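PDB 2ITM: xylulose kinase from Escherichia coli, which catalyses the ATP-dependent phosphorylation of D-xylulose to D-xylulose 5-phosphate, and less efficiently that of 1-deoxy-D-xylulose. Local coordinates for residues G72-M77 with L426-L431. Sequence-based numbering, arbitrary orientation.
Sequences GIAGQM and LGAARL. With XUL (D-xylulose), chain C.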
loop_
_atom_site.group_PDB
_atom_site.type_symbol
_atom_site.label_atom_id
_atom_site.label_comp_id
_atom_site.label_asym_id
_atom_site.label_seq_id
_atom_site.Cartn_x
_atom_site.Cartn_y
_atom_site.Cartn_z
ATOM N N GLY A 72 19.437 41.929 -11.694
ATOM C CA GLY A 72 18.698 41.439 -10.553
ATOM C C GLY A 72 19.085 40.044 -10.117
ATOM O O GLY A 72 19.545 39.244 -10.901
ATOM N N ILE A 73 18.877 39.772 -8.838
ATOM C CA ILE A 73 19.082 38.452 -8.268
ATOM C C ILE A 73 17.861 37.923 -7.522
ATOM O O ILE A 73 17.109 38.672 -6.916
ATOM C CB ILE A 73 20.325 38.403 -7.356
ATOM C CG1 ILE A 73 20.061 39.132 -6.051
ATOM C CG2 ILE A 73 21.509 38.999 -8.027
ATOM C CD1 ILE A 73 21.225 39.935 -5.589
ATOM N N ALA A 74 17.687 36.612 -7.585
ATOM C CA ALA A 74 16.806 35.893 -6.691
ATOM C C ALA A 74 17.490 34.634 -6.165
ATOM O O ALA A 74 18.521 34.232 -6.683
ATOM C CB ALA A 74 15.526 35.500 -7.404
ATOM N N GLY A 75 16.912 34.031 -5.140
ATOM C CA GLY A 75 17.599 33.015 -4.374
ATOM C C GLY A 75 16.734 32.106 -3.527
ATOM O O GLY A 75 15.703 32.504 -3.013
ATOM N N GLN A 76 17.186 30.873 -3.396
ATOM C CA GLN A 76 16.764 29.999 -2.326
ATOM C C GLN A 76 16.702 30.736 -0.993
ATOM O O GLN A 76 17.645 31.386 -0.587
ATOM C CB GLN A 76 17.666 28.762 -2.241
ATOM C CG GLN A 76 19.112 29.056 -1.912
ATOM C CD GLN A 76 19.899 27.835 -1.474
ATOM O OE1 GLN A 76 19.646 27.273 -0.428
ATOM N NE2 GLN A 76 20.868 27.448 -2.278
ATOM N N MET A 77 15.568 30.624 -0.333
ATOM C CA MET A 77 15.275 31.434 0.831
ATOM C C MET A 77 15.913 30.842 2.091
ATOM O O MET A 77 16.296 29.691 2.104
ATOM C CB MET A 77 13.765 31.583 0.994
ATOM C CG MET A 77 13.044 32.109 -0.248
ATOM S SD MET A 77 11.264 31.999 -0.156
ATOM C CE MET A 77 10.949 33.256 1.021
ATOM N N LEU A 426 13.464 35.249 -14.200
ATOM C CA LEU A 426 12.569 36.172 -14.872
ATOM C C LEU A 426 12.148 37.348 -13.994
ATOM O O LEU A 426 12.315 38.485 -14.370
ATOM C CB LEU A 426 11.353 35.446 -15.423
ATOM C CG LEU A 426 10.404 36.293 -16.252
ATOM C CD1 LEU A 426 11.171 36.959 -17.321
ATOM C CD2 LEU A 426 9.270 35.481 -16.812
ATOM N N GLY A 427 11.616 37.055 -12.817
ATOM C CA GLY A 427 11.246 38.086 -11.876
ATOM C C GLY A 427 12.406 38.961 -11.453
ATOM O O GLY A 427 12.292 40.174 -11.363
ATOM N N ALA A 428 13.552 38.351 -11.188
ATOM C CA ALA A 428 14.781 39.079 -10.947
ATOM C C ALA A 428 15.079 40.122 -12.027
ATOM O O ALA A 428 15.358 41.265 -11.731
ATOM C CB ALA A 428 15.939 38.124 -10.784
ATOM N N ALA A 429 15.014 39.709 -13.280
ATOM C CA ALA A 429 15.250 40.626 -14.376
ATOM C C ALA A 429 14.171 41.692 -14.430
ATOM O O ALA A 429 14.457 42.847 -14.663
ATOM C CB ALA A 429 15.333 39.885 -15.672
ATOM N N ARG A 430 12.932 41.286 -14.193
ATOM C CA ARG A 430 11.804 42.207 -14.194
ATOM C C ARG A 430 12.066 43.325 -13.195
ATOM O O ARG A 430 11.793 44.482 -13.454
ATOM C CB ARG A 430 10.511 41.476 -13.838
ATOM C CG ARG A 430 9.685 40.919 -15.007
ATOM C CD ARG A 430 9.960 41.626 -16.305
ATOM N NE ARG A 430 9.693 40.780 -17.477
ATOM C CZ ARG A 430 8.569 40.134 -17.685
ATOM N NH1 ARG A 430 7.602 40.209 -16.795
ATOM N NH2 ARG A 430 8.415 39.407 -18.776
ATOM N N LEU A 431 12.621 42.957 -12.057
ATOM C CA LEU A 431 12.930 43.920 -11.036
ATOM C C LEU A 431 13.983 44.915 -11.492
ATOM O O LEU A 431 13.871 46.090 -11.234
ATOM C CB LEU A 431 13.302 43.227 -9.733
ATOM C CG LEU A 431 12.141 42.593 -8.973
ATOM C CD1 LEU A 431 12.637 41.636 -7.944
ATOM C CD2 LEU A 431 11.278 43.658 -8.324
HETATM C C1 XUL C . 9.880 28.255 2.060
HETATM C C2 XUL C . 9.895 27.931 0.576
HETATM C C3 XUL C . 10.979 28.508 -0.264
HETATM C C4 XUL C . 11.808 27.334 -0.712
HETATM C C5 XUL C . 13.174 27.736 -1.227
HETATM O O1 XUL C . 9.240 29.480 2.303
HETATM O O2 XUL C . 9.318 26.723 0.134
HETATM O O3 XUL C . 11.772 29.272 0.597
HETATM O O4 XUL C . 11.944 26.540 0.434
HETATM O O5 XUL C . 13.318 29.114 -1.097
#
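Ala428 of the helix segment 426-431 packs against the backbone of Gly72 to Ala74, near the middle of strand 70-75. Its methyl carbon CB sits 3.7 Å from Gly72 C and also faces Ile73 C, so one small side chain lies against the backbone from Gly72 to Ala74 N. The apolar part is completed by Ala74, whose CB comes within 4.3 Å of Ala428 CB. No conventional hydrogen bond joins helix to strand; the polar component is a CA-H...O contact, nearly straight at 168°, from Gly72 CA to Ala428 O at 3.5 Å. Gly72 has no side chain in the path of that carbonyl, consistent with the close approach of 6.3 Å between the axes of strand 72-75 and helix 426-431.

Substrate binding occupies the far end of 72-77, where the strand has given way to loop. Met77 N donates a hydrogen bond of 2.8 Å to O5 of D-xylulose, the hydroxyl that becomes phosphorylated. With CG anti to the carbonyl carbon (chi1 -54°) and the chain bent at chi3, the Met77 side chain runs alongside the sugar, although its modelled approach to O3 is too tight to be taken literally. An alanine here would keep the backbone bond but would probably open a gap beside the sugar and let it shift. Asp233, the likely proton acceptor, and His78 also hydrogen-bond the sugar.

Strand 70-75 runs parallel to strands 2-7 and 226-232, one on either side, within the N-terminal actin-like ATPase domain of this FGGY kinase. Ile73 turns away from helix 424-436 onto helix 152-161, while Ala74 touches Ala236 of helix 233-241. Helix 424-436, from the C-terminal family region, thus packs against the N-terminal sheet, with Ala429 and Arg430 reaching Leu17 of strand 11-17.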